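PDB 4F1H: tyrosyl-DNA phosphodiesterase 2 from Danio rerio, which belongs to the endonuclease/exonuclease/phosphatase family and has a DNase I-like fold in which two beta-sheets pack face to face. Local coordinates for residues L59-S64 against V79-S84; H116-S119 against Q125-T128; M229-L232 against R236-S239; S2-I7 against V103-Q108. All coordinates share one frame; numbering follows the deposited sequence. Where two conformers were deposited one is given.

Interaction 1 of 4, residues L59-S64 against V79-S84; sequences LFFEGS and VKFLES
Phe81 is the first residue of 79-84 to meet the other strand: its CB lies 3.9 Å from CD2 of Leu59, the leucine side chain crossing it at about a right angle. With CG anti to its backbone N (chi1 174°), the Phe81 ring reaches the Phe61 ring, which arrives from the opposite direction. The two form an offset stack with centroids 4.4 Å apart and planes inclined by 25°. The CZ end of Phe61 covers one face of Phe81, and its CE2 comes within 3.6 Å of CD1 of Phe81. Farther along, a classic beta bulge sets Leu82 and Glu83 opposite the single residue Gln102 of the adjoining strand, and the chain folds back so that the backbone N of Glu83 sits 3.6 Å above the other face of Phe81, over its centre. Phe81 is thus sandwiched between an aromatic ring and its own strand. Ser84 follows, its CB at the edge of Phe81 and in the plane of that ring, while its OG lies 3.7 Å from CD1 of Phe61. The contact joins the two sheets at their margins, near the protein surface. Strand 58-62 is an edge strand of the six-stranded sheet, hydrogen-bonded to strand 69-75, with Phe60 turned to helix 45-54; strand 80-88 pairs with strand 97-105 in the second sheet.

Interaction 2 of 4, residues H116-S119 against Q125-T128; sequences HLES and QERT. With nucleotides of chain A.
Arg127 reaches from the helix to the backbone of Glu118, its NH1 giving a hydrogen bond of 2.9 Å to Glu118 O at an N-H...O angle of 154°; the same NH1 also bonds to Cys120 O. The Glu118 acceptor lies in the guanidinium plane, and a bend at chi3 (63°) turns the arginine tip toward it. Nearer the helix backbone, the aliphatic part of Arg127 packs on the loop, with its CG 4.1 Å from CB of Leu117. Beside it, Glu118 lays its carboxylate carbon CD 3.6 Å from CG of Glu126. The two acids bring Glu118 OE1 and Glu126 OE2 to 4.6 Å, and Gln130 NE2 hydrogen-bonds to both, probably easing their repulsion; Thr92 and Gln93 hold Glu118 further, and Thr91 holds Glu126. The loop braced in this way carries two residues to thymidine-5'-monophosphate of chain A. His116 NE2 points in the plane of its ring at OP3 of the nucleotide, 2.8 Å away and nearly straight at 165°, while Ser119 OG donates to the same OP3 at 2.7 Å. One phosphate oxygen is therefore gripped from both ends of 116-119, and Arg96 also bonds to Ser119 OG. This loop connects strand 108-114 to helix 124-140, whose Leu131 packs against Leu117. Arg127 NE makes a salt bridge to Glu159, tying helix 124-140 to helix 157-161.

Interaction 3 of 4, residues M229-L232 against R236-S239; sequences MEKL and RYTS
Leu232 N and Arg236 O close a backbone hydrogen bond of 2.9 Å, nearly straight at 166°, that draws together the two arms of a loop with no regular secondary structure. A second tie runs through a water, which donates to Glu230 O at 2.8 Å and accepts from Thr238 N. Lys231 lies over the Tyr237 ring: its CG makes a CH-pi contact 3.9 Å from the ring centroid, 20° off the normal. Beyond CG the lysine chain is extended and runs over the phenol end of the ring, bringing CE to 4.0 Å from Tyr237 OH. The peptide between Met229 and Glu230 lies at the ring edge, with Glu230 N in the plane. Tyr237 OH also makes a weak bond to another water, itself bonded to Met229 O. Leu232 has CG anti to its carbonyl carbon (chi1 -59°), which places CG 3.5 Å from Arg236 O. Its CD1 lies 3.7 Å from OG1 of Thr238. Arg236 itself turns away, its guanidinium engaging Asn194 O and Asp15. The loop links strands 220-227 and 243-249, neighbours in the six-stranded sheet. Tyr237 meets Trp242 edge-to-face, Leu232 and Arg236 rest on Arg22 of helix 19-33, and Thr238 touches Trp9 of strand 4-10.

Interaction 4 of 4, residues S2-I7 against V103-Q108; sequences SKLSII and VTFSGQ
Phe105 and Leu4 meet through the aromatic face of one and a methyl branch of the other. From CB, which begins in the direction of strand 4-10, the phenylalanine puts CG anti to its backbone N (chi1 171°), and the ring extends across to the start of that strand. CG already lies 4.0 Å from CD1 of Leu4. Around the ring the same methyl stays close, at 3.8 Å from CE1 of Phe105, because it stands almost exactly over the centre: the CH-pi contact measures 3.7 Å from Leu4 CD1 to the ring centroid and only 8° off the normal. On the far rim, CE2 meets CB of Leu4 at 3.9 Å and also approaches the carbonyl oxygen of Ser2, 3.6 Å away and near the ring plane. At the tip, CZ comes to 3.8 Å from CA of Leu4. The ring is therefore wedged against both the leucine side chain and the backbone leading into the strand. Phe105 sits where strand 97-105 turns into strand 108-114, in a tight hairpin closed by a type I' turn through Ser106 and Gly107, and Leu110 of the second strand touches both Phe105 and Leu4. No hydrogen bond crosses between the two segments. Cohesion probably comes mainly from dispersion and from the methyl lying on the pi face, with the slightly positive ring edge probably favouring the Ser2 oxygen: a hydrophobic junction between the two sheets of the sandwich.

How the interactions relate
Interactions 1 and 4 both bridge the two sheets, with centres 14 Å apart, and they meet through neighbouring strands 80-88 and 97-105, where Lys80 O lies 2.9 Å from Thr104 N, probably a hydrogen bond. Along the chain, interaction 1 falls entirely between the two segments of interaction 4. Interaction 2 comes next, setting a loop against helix 124-140; interaction 3 is last, within one loop between strands 220-227 and 243-249. Interactions 2 and 4 lie on opposite sides of the chain's centre. The two contacts joining the sheets stay about 14 and 15 Å from the bound nucleic acid by nearest atoms, whereas interaction 3 comes within about 7 Å and interaction 2 touches it.

Interaction 1 of 4, residues L59-S64 against V79-S84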
loop_
_atom_site.group_PDB
_atom_site.type_symbol
_atom_site.label_atom_id
_atom_site.label_comp_id
_atom_site.label_asym_id
_atom_site.label_seq_id
_atom_site.Cartn_x
_atom_site.Cartn_y
_atom_site.Cartn_z
ATOM N N LEU B 59 -13.089 16.900 -27.959
ATOM C CA LEU B 59 -14.370 16.255 -27.678
ATOM C C LEU B 59 -14.410 16.002 -26.166
ATOM O O LEU B 59 -13.460 15.410 -25.623
ATOM C CB LEU B 59 -14.417 14.937 -28.450
ATOM C CG LEU B 59 -15.556 13.969 -28.120
ATOM C CD1 LEU B 59 -16.902 14.638 -28.398
ATOM C CD2 LEU B 59 -15.376 12.676 -28.974
ATOM N N PHE B 60 -15.510 16.398 -25.506
ATOM C CA PHE B 60 -15.600 16.367 -24.031
ATOM C C PHE B 60 -16.547 15.251 -23.561
ATOM O O PHE B 60 -17.652 15.105 -24.111
ATOM C CB PHE B 60 -16.217 17.669 -23.539
ATOM C CG PHE B 60 -15.264 18.825 -23.469
ATOM C CD1 PHE B 60 -14.818 19.446 -24.624
ATOM C CD2 PHE B 60 -14.862 19.321 -22.235
ATOM C CE1 PHE B 60 -13.939 20.526 -24.568
ATOM C CE2 PHE B 60 -13.995 20.423 -22.167
ATOM C CZ PHE B 60 -13.531 21.016 -23.344
ATOM N N PHE B 61 -16.143 14.496 -22.528
ATOM C CA PHE B 61 -17.046 13.588 -21.810
ATOM C C PHE B 61 -17.013 13.992 -20.358
ATOM O O PHE B 61 -15.943 14.215 -19.813
ATOM C CB PHE B 61 -16.566 12.155 -21.973
ATOM C CG PHE B 61 -16.718 11.664 -23.370
ATOM C CD1 PHE B 61 -17.941 11.133 -23.794
ATOM C CD2 PHE B 61 -15.699 11.853 -24.306
ATOM C CE1 PHE B 61 -18.128 10.743 -25.129
ATOM C CE2 PHE B 61 -15.874 11.465 -25.644
ATOM C CZ PHE B 61 -17.094 10.917 -26.060
ATOM N N GLU B 62 -18.180 14.079 -19.727
ATOM C CA GLU B 62 -18.257 14.546 -18.338
ATOM C C GLU B 62 -18.812 13.450 -17.428
ATOM O O GLU B 62 -19.682 12.652 -17.842
ATOM C CB GLU B 62 -19.133 15.823 -18.273
ATOM C CG GLU B 62 -18.561 17.040 -19.076
ATOM C CD GLU B 62 -19.597 18.196 -19.286
ATOM O OE1 GLU B 62 -19.582 18.809 -20.391
ATOM O OE2 GLU B 62 -20.392 18.485 -18.357
ATOM N N GLY B 63 -18.322 13.396 -16.181
ATOM C CA GLY B 63 -18.695 12.320 -15.271
ATOM C C GLY B 63 -19.997 12.497 -14.525
ATOM O O GLY B 63 -20.473 11.560 -13.874
ATOM N N SER B 64 -20.593 13.680 -14.659
ATOM C CA SER B 64 -21.938 13.961 -14.088
ATOM C C SER B 64 -22.473 15.198 -14.799
ATOM O O SER B 64 -21.775 15.798 -15.662
ATOM C CB SER B 64 -21.837 14.205 -12.572
ATOM O OG SER B 64 -23.135 14.440 -11.974
ATOM N N VAL B 79 -7.298 11.387 -32.094
ATOM C CA VAL B 79 -7.956 10.286 -31.401
ATOM C C VAL B 79 -9.365 10.103 -31.978
ATOM O O VAL B 79 -10.106 11.085 -32.121
ATOM C CB VAL B 79 -8.073 10.684 -29.883
ATOM C CG1 VAL B 79 -8.903 9.697 -29.103
ATOM C CG2 VAL B 79 -6.652 10.832 -29.266
ATOM N N LYS B 80 -9.738 8.851 -32.287
ATOM C CA LYS B 80 -11.102 8.553 -32.737
ATOM C C LYS B 80 -11.849 7.890 -31.604
ATOM O O LYS B 80 -11.361 6.935 -31.024
ATOM C CB LYS B 80 -11.068 7.629 -33.949
ATOM C CG LYS B 80 -10.560 8.364 -35.205
ATOM C CD LYS B 80 -10.177 7.386 -36.299
ATOM C CE LYS B 80 -9.635 8.111 -37.519
ATOM N NZ LYS B 80 -9.300 7.124 -38.583
ATOM N N PHE B 81 -13.052 8.372 -31.318
ATOM C CA PHE B 81 -13.799 7.846 -30.196
ATOM C C PHE B 81 -14.558 6.578 -30.572
ATOM O O PHE B 81 -15.124 6.480 -31.678
ATOM C CB PHE B 81 -14.775 8.929 -29.741
ATOM C CG PHE B 81 -15.739 8.484 -28.674
ATOM C CD1 PHE B 81 -15.306 8.316 -27.351
ATOM C CD2 PHE B 81 -17.077 8.266 -28.979
ATOM C CE1 PHE B 81 -16.201 7.888 -26.330
ATOM C CE2 PHE B 81 -17.989 7.860 -27.970
ATOM C CZ PHE B 81 -17.548 7.702 -26.635
ATOM N N LEU B 82 -14.582 5.613 -29.656
ATOM C CA LEU B 82 -15.339 4.365 -29.864
ATOM C C LEU B 82 -16.579 4.290 -28.985
ATOM O O LEU B 82 -17.686 4.088 -29.495
ATOM C CB LEU B 82 -14.493 3.119 -29.585
ATOM C CG LEU B 82 -13.294 2.963 -30.504
ATOM C CD1 LEU B 82 -12.404 1.799 -30.078
ATOM C CD2 LEU B 82 -13.741 2.839 -31.999
ATOM N N GLU B 83 -16.395 4.376 -27.666
ATOM C CA GLU B 83 -17.526 4.291 -26.740
ATOM C C GLU B 83 -17.052 4.730 -25.352
ATOM O O GLU B 83 -15.852 4.762 -25.101
ATOM C CB GLU B 83 -18.072 2.856 -26.692
ATOM C CG GLU B 83 -17.084 1.847 -26.126
ATOM C CD GLU B 83 -17.752 0.527 -25.803
ATOM O OE1 GLU B 83 -17.624 -0.394 -26.619
ATOM O OE2 GLU B 83 -18.392 0.412 -24.733
ATOM N N SER B 84 -17.990 5.094 -24.472
ATOM C CA SER B 84 -17.636 5.534 -23.128
ATOM C C SER B 84 -18.592 4.897 -22.167
ATOM O O SER B 84 -19.672 4.399 -22.568
ATOM C CB SER B 84 -17.676 7.059 -22.964
ATOM O OG SER B 84 -18.971 7.636 -23.090
#

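Interaction 2 of 4, residues H116-S119 against Q125-T128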
loop_
_atom_site.group_PDB
_atom_site.type_symbol
_atom_site.label_atom_id
_atom_site.label_comp_id
_atom_site.label_asym_id
_atom_site.label_seq_id
_atom_site.Cartn_x
_atom_site.Cartn_y
_atom_site.Cartn_z
ATOM N N HIS B 116 -11.790 10.619 -9.415
ATOM C CA HIS B 116 -11.336 11.432 -8.303
ATOM C C HIS B 116 -11.704 10.563 -7.107
ATOM O O HIS B 116 -12.891 10.530 -6.698
ATOM C CB HIS B 116 -12.132 12.735 -8.338
ATOM C CG HIS B 116 -11.799 13.704 -7.252
ATOM N ND1 HIS B 116 -12.555 14.835 -7.035
ATOM C CD2 HIS B 116 -10.762 13.765 -6.384
ATOM C CE1 HIS B 116 -12.025 15.539 -6.049
ATOM N NE2 HIS B 116 -10.939 14.910 -5.628
ATOM N N LEU B 117 -10.751 9.789 -6.574
ATOM C CA LEU B 117 -11.115 8.841 -5.515
ATOM C C LEU B 117 -11.439 9.611 -4.235
ATOM O O LEU B 117 -10.991 10.742 -4.020
ATOM C CB LEU B 117 -9.978 7.845 -5.190
ATOM C CG LEU B 117 -9.511 6.946 -6.345
ATOM C CD1 LEU B 117 -8.534 5.842 -5.842
ATOM C CD2 LEU B 117 -10.667 6.287 -7.098
ATOM N N GLU B 118 -12.274 8.981 -3.408
ATOM C CA GLU B 118 -12.842 9.620 -2.204
ATOM C C GLU B 118 -11.779 10.453 -1.464
ATOM O O GLU B 118 -10.654 9.963 -1.208
ATOM C CB GLU B 118 -13.332 8.513 -1.270
ATOM C CG GLU B 118 -14.469 8.949 -0.331
ATOM C CD GLU B 118 -15.822 8.878 -1.006
ATOM O OE1 GLU B 118 -15.881 8.739 -2.276
ATOM O OE2 GLU B 118 -16.855 8.937 -0.280
ATOM N N SER B 119 -12.140 11.688 -1.140
ATOM C CA SER B 119 -11.212 12.675 -0.567
ATOM C C SER B 119 -11.158 12.564 0.964
ATOM O O SER B 119 -12.099 12.058 1.612
ATOM C CB SER B 119 -11.655 14.095 -0.919
ATOM O OG SER B 119 -11.692 14.286 -2.345
ATOM N N GLN B 125 -10.727 3.917 3.977
ATOM C CA GLN B 125 -11.536 2.720 3.749
ATOM C C GLN B 125 -12.295 2.792 2.410
ATOM O O GLN B 125 -12.175 1.870 1.570
ATOM C CB GLN B 125 -12.529 2.478 4.896
ATOM C CG GLN B 125 -13.485 1.335 4.601
ATOM C CD GLN B 125 -14.317 0.913 5.813
ATOM O OE1 GLN B 125 -14.523 1.687 6.752
ATOM N NE2 GLN B 125 -14.794 -0.326 5.791
ATOM N N GLU B 126 -13.032 3.873 2.183
ATOM C CA GLU B 126 -13.811 3.949 0.940
ATOM C C GLU B 126 -12.856 4.170 -0.239
ATOM O O GLU B 126 -13.029 3.600 -1.307
ATOM C CB GLU B 126 -14.870 5.045 1.038
ATOM C CG GLU B 126 -15.661 5.366 -0.229
ATOM C CD GLU B 126 -16.465 4.201 -0.790
ATOM O OE1 GLU B 126 -16.787 3.204 -0.038
ATOM O OE2 GLU B 126 -16.778 4.271 -2.010
ATOM N N ARG B 127 -11.829 4.990 -0.039
ATOM C CA ARG B 127 -10.863 5.212 -1.123
ATOM C C ARG B 127 -10.228 3.906 -1.586
ATOM O O ARG B 127 -10.058 3.680 -2.784
ATOM C CB ARG B 127 -9.798 6.245 -0.680
ATOM C CG ARG B 127 -8.621 6.407 -1.605
ATOM C CD ARG B 127 -7.910 7.680 -1.262
ATOM N NE ARG B 127 -7.356 7.674 0.105
ATOM C CZ ARG B 127 -7.802 8.449 1.103
ATOM N NH1 ARG B 127 -8.818 9.298 0.919
ATOM N NH2 ARG B 127 -7.195 8.408 2.299
ATOM N N THR B 128 -9.859 3.021 -0.663
ATOM C CA THR B 128 -9.213 1.795 -1.122
ATOM C C THR B 128 -10.231 0.819 -1.754
ATOM O O THR B 128 -9.882 0.093 -2.683
ATOM C CB THR B 128 -8.346 1.146 -0.030
ATOM O OG1 THR B 128 -9.147 0.957 1.144
ATOM C CG2 THR B 128 -7.160 2.046 0.303
ATOM O OP3 DT A 1 -9.647 15.726 -3.275
ATOM P P DT A 1 -8.426 16.577 -3.119
ATOM O OP1 DT A 1 -8.366 17.774 -3.945
ATOM O OP2 DT A 1 -7.168 15.826 -3.463
ATOM O "O5'" DT A 1 -8.321 16.901 -1.571
ATOM C "C5'" DT A 1 -7.419 17.947 -1.174
ATOM C "C4'" DT A 1 -7.558 18.082 0.329
ATOM O "O4'" DT A 1 -8.819 18.768 0.560
ATOM C "C3'" DT A 1 -7.607 16.767 1.117
ATOM O "O3'" DT A 1 -7.042 16.990 2.422
ATOM C "C2'" DT A 1 -9.103 16.494 1.248
ATOM C "C1'" DT A 1 -9.637 17.919 1.394
ATOM N N1 DT A 1 -11.076 18.065 1.028
ATOM C C2 DT A 1 -11.957 18.467 2.013
ATOM O O2 DT A 1 -11.611 18.693 3.184
ATOM N N3 DT A 1 -13.257 18.568 1.592
ATOM C C4 DT A 1 -13.768 18.334 0.319
ATOM O O4 DT A 1 -14.977 18.475 0.059
ATOM C C5 DT A 1 -12.772 17.920 -0.654
ATOM C C7 DT A 1 -13.179 17.590 -2.058
ATOM C C6 DT A 1 -11.490 17.806 -0.277
#

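Interaction 3 of 4, residues M229-L232 against R236-S239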
loop_
_atom_site.group_PDB
_atom_site.type_symbol
_atom_site.label_atom_id
_atom_site.label_comp_id
_atom_site.label_asym_id
_atom_site.label_seq_id
_atom_site.Cartn_x
_atom_site.Cartn_y
_atom_site.Cartn_z
ATOM N N MET B 229 2.931 25.372 -11.946
ATOM C CA MET B 229 3.642 25.838 -10.780
ATOM C C MET B 229 4.198 27.239 -11.023
ATOM O O MET B 229 5.378 27.498 -10.756
ATOM C CB MET B 229 4.753 24.846 -10.461
ATOM C CG MET B 229 5.200 23.954 -11.674
ATOM S SD MET B 229 5.112 22.314 -10.977
ATOM C CE MET B 229 6.269 22.613 -9.659
ATOM N N GLU B 230 3.342 28.115 -11.559
ATOM C CA GLU B 230 3.633 29.529 -11.702
ATOM C C GLU B 230 2.330 30.316 -11.472
ATOM O O GLU B 230 1.264 29.931 -11.964
ATOM C CB GLU B 230 4.153 29.739 -13.122
ATOM C CG GLU B 230 4.671 31.100 -13.452
ATOM C CD GLU B 230 5.127 31.152 -14.895
ATOM O OE1 GLU B 230 4.374 31.706 -15.737
ATOM O OE2 GLU B 230 6.211 30.592 -15.185
ATOM N N LYS B 231 2.397 31.424 -10.737
ATOM C CA LYS B 231 1.195 32.230 -10.532
ATOM C C LYS B 231 0.680 32.883 -11.792
ATOM O O LYS B 231 1.456 33.339 -12.647
ATOM C CB LYS B 231 1.453 33.331 -9.498
ATOM C CG LYS B 231 1.507 32.793 -8.091
ATOM C CD LYS B 231 1.594 33.914 -7.068
ATOM C CE LYS B 231 1.464 33.324 -5.676
ATOM N NZ LYS B 231 1.955 34.260 -4.621
ATOM N N LEU B 232 -0.639 32.952 -11.883
ATOM C CA LEU B 232 -1.327 33.650 -12.960
ATOM C C LEU B 232 -1.337 35.144 -12.661
ATOM O O LEU B 232 -0.911 35.576 -11.577
ATOM C CB LEU B 232 -2.760 33.152 -13.066
ATOM C CG LEU B 232 -2.863 31.652 -13.342
ATOM C CD1 LEU B 232 -4.332 31.156 -13.188
ATOM C CD2 LEU B 232 -2.307 31.287 -14.714
ATOM N N ARG B 236 -2.967 34.067 -8.171
ATOM C CA ARG B 236 -3.164 32.701 -7.677
ATOM C C ARG B 236 -2.694 31.680 -8.709
ATOM O O ARG B 236 -2.552 31.999 -9.893
ATOM C CB ARG B 236 -4.637 32.473 -7.369
ATOM C CG ARG B 236 -5.198 33.541 -6.414
ATOM C CD ARG B 236 -6.580 33.161 -5.925
ATOM N NE ARG B 236 -6.544 32.153 -4.866
ATOM C CZ ARG B 236 -7.319 31.071 -4.869
ATOM N NH1 ARG B 236 -7.255 30.189 -3.865
ATOM N NH2 ARG B 236 -8.159 30.862 -5.887
ATOM N N TYR B 237 -2.487 30.446 -8.245
ATOM C CA TYR B 237 -2.196 29.315 -9.136
ATOM C C TYR B 237 -3.468 28.814 -9.798
ATOM O O TYR B 237 -4.587 29.037 -9.315
ATOM C CB TYR B 237 -1.538 28.165 -8.337
ATOM C CG TYR B 237 -0.204 28.583 -7.752
ATOM C CD1 TYR B 237 0.939 28.623 -8.554
ATOM C CD2 TYR B 237 -0.096 29.000 -6.440
ATOM C CE1 TYR B 237 2.156 29.051 -8.040
ATOM C CE2 TYR B 237 1.137 29.433 -5.919
ATOM C CZ TYR B 237 2.239 29.447 -6.725
ATOM O OH TYR B 237 3.467 29.873 -6.224
ATOM N N THR B 238 -3.294 28.092 -10.899
ATOM C CA THR B 238 -4.438 27.562 -11.622
ATOM C C THR B 238 -5.286 26.666 -10.687
ATOM O O THR B 238 -6.541 26.704 -10.723
ATOM C CB THR B 238 -3.928 26.730 -12.828
ATOM O OG1 THR B 238 -3.259 27.610 -13.753
ATOM C CG2 THR B 238 -5.073 26.047 -13.549
ATOM N N SER B 239 -4.594 25.905 -9.835
ATOM C CA SER B 239 -5.257 25.007 -8.879
ATOM C C SER B 239 -4.434 24.814 -7.627
ATOM O O SER B 239 -3.270 25.197 -7.612
ATOM C CB SER B 239 -5.377 23.652 -9.570
ATOM O OG SER B 239 -6.033 22.730 -8.751
HETATM O O HOH W 1 6.007 28.678 -8.048
HETATM O O HOH W 2 -0.767 28.026 -12.402
#

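Interaction 4 of 4, residues S2-I7 against V103-Q108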
loop_
_atom_site.group_PDB
_atom_site.type_symbol
_atom_site.label_atom_id
_atom_site.label_comp_id
_atom_site.label_asym_id
_atom_site.label_seq_id
_atom_site.Cartn_x
_atom_site.Cartn_y
_atom_site.Cartn_z
ATOM N N SER B 2 4.514 10.301 -33.216
ATOM C CA SER B 2 3.933 9.011 -32.839
ATOM C C SER B 2 3.652 8.890 -31.342
ATOM O O SER B 2 2.944 7.964 -30.933
ATOM C CB SER B 2 4.847 7.855 -33.269
ATOM O OG SER B 2 6.060 7.854 -32.529
ATOM N N LYS B 3 4.211 9.808 -30.537
ATOM C CA LYS B 3 4.077 9.749 -29.076
ATOM C C LYS B 3 2.744 10.270 -28.566
ATOM O O LYS B 3 2.367 11.405 -28.838
ATOM C CB LYS B 3 5.230 10.451 -28.361
ATOM C CG LYS B 3 6.552 9.659 -28.428
ATOM C CD LYS B 3 7.600 10.360 -27.581
ATOM C CE LYS B 3 9.004 9.973 -28.009
ATOM N NZ LYS B 3 9.977 11.030 -27.583
ATOM N N LEU B 4 2.075 9.427 -27.785
ATOM C CA LEU B 4 0.821 9.813 -27.129
ATOM C C LEU B 4 1.150 10.739 -25.969
ATOM O O LEU B 4 2.116 10.479 -25.226
ATOM C CB LEU B 4 0.147 8.569 -26.575
ATOM C CG LEU B 4 -1.183 8.820 -25.865
ATOM C CD1 LEU B 4 -2.206 9.192 -26.894
ATOM C CD2 LEU B 4 -1.637 7.605 -25.072
ATOM N N SER B 5 0.380 11.813 -25.807
ATOM C CA SER B 5 0.617 12.717 -24.658
ATOM C C SER B 5 -0.666 12.944 -23.901
ATOM O O SER B 5 -1.751 12.977 -24.490
ATOM C CB SER B 5 1.167 14.072 -25.109
ATOM O OG SER B 5 0.254 14.721 -25.958
ATOM N N ILE B 6 -0.557 13.143 -22.587
ATOM C CA ILE B 6 -1.752 13.372 -21.771
ATOM C C ILE B 6 -1.481 14.461 -20.756
ATOM O O ILE B 6 -0.324 14.739 -20.444
ATOM C CB ILE B 6 -2.192 12.092 -21.001
ATOM C CG1 ILE B 6 -1.202 11.769 -19.871
ATOM C CG2 ILE B 6 -2.370 10.908 -21.949
ATOM C CD1 ILE B 6 -1.675 10.655 -18.941
ATOM N N ILE B 7 -2.546 15.097 -20.257
ATOM C CA ILE B 7 -2.440 15.955 -19.084
ATOM C C ILE B 7 -3.490 15.432 -18.123
ATOM O O ILE B 7 -4.557 15.057 -18.575
ATOM C CB ILE B 7 -2.706 17.427 -19.412
ATOM C CG1 ILE B 7 -1.437 18.017 -20.072
ATOM C CG2 ILE B 7 -3.130 18.247 -18.139
ATOM C CD1 ILE B 7 -1.549 19.494 -20.431
ATOM N N VAL B 103 -10.963 4.489 -27.229
ATOM C CA VAL B 103 -10.657 5.268 -28.413
ATOM C C VAL B 103 -9.622 4.507 -29.250
ATOM O O VAL B 103 -9.066 3.511 -28.775
ATOM C CB VAL B 103 -10.079 6.659 -28.060
ATOM C CG1 VAL B 103 -11.018 7.423 -27.059
ATOM C CG2 VAL B 103 -8.629 6.545 -27.480
ATOM N N THR B 104 -9.380 4.952 -30.494
ATOM C CA THR B 104 -8.204 4.466 -31.240
ATOM C C THR B 104 -7.253 5.634 -31.507
ATOM O O THR B 104 -7.687 6.770 -31.730
ATOM C CB THR B 104 -8.539 3.745 -32.587
ATOM O OG1 THR B 104 -9.157 4.662 -33.476
ATOM C CG2 THR B 104 -9.502 2.620 -32.369
ATOM N N PHE B 105 -5.954 5.350 -31.459
ATOM C CA PHE B 105 -4.924 6.350 -31.644
ATOM C C PHE B 105 -4.016 5.778 -32.727
ATOM O O PHE B 105 -3.236 4.849 -32.469
ATOM C CB PHE B 105 -4.181 6.529 -30.307
ATOM C CG PHE B 105 -2.936 7.374 -30.396
ATOM C CD1 PHE B 105 -3.026 8.749 -30.578
ATOM C CD2 PHE B 105 -1.686 6.796 -30.212
ATOM C CE1 PHE B 105 -1.880 9.548 -30.646
ATOM C CE2 PHE B 105 -0.554 7.570 -30.260
ATOM C CZ PHE B 105 -0.640 8.943 -30.489
ATOM N N SER B 106 -4.175 6.306 -33.941
ATOM C CA SER B 106 -3.523 5.737 -35.128
ATOM C C SER B 106 -3.741 4.218 -35.189
ATOM O O SER B 106 -2.806 3.451 -35.431
ATOM C CB SER B 106 -2.031 6.084 -35.141
ATOM O OG SER B 106 -1.834 7.403 -35.622
ATOM N N GLY B 107 -4.976 3.791 -34.927
ATOM C CA GLY B 107 -5.335 2.383 -35.016
ATOM C C GLY B 107 -5.127 1.520 -33.780
ATOM O O GLY B 107 -5.637 0.386 -33.726
ATOM N N GLN B 108 -4.395 2.034 -32.788
ATOM C CA GLN B 108 -4.154 1.272 -31.563
ATOM C C GLN B 108 -5.258 1.630 -30.583
ATOM O O GLN B 108 -5.506 2.813 -30.363
ATOM C CB GLN B 108 -2.789 1.645 -30.959
ATOM C CG GLN B 108 -2.569 1.101 -29.556
ATOM C CD GLN B 108 -2.565 -0.412 -29.479
ATOM O OE1 GLN B 108 -1.783 -1.076 -30.183
ATOM N NE2 GLN B 108 -3.420 -0.974 -28.602
#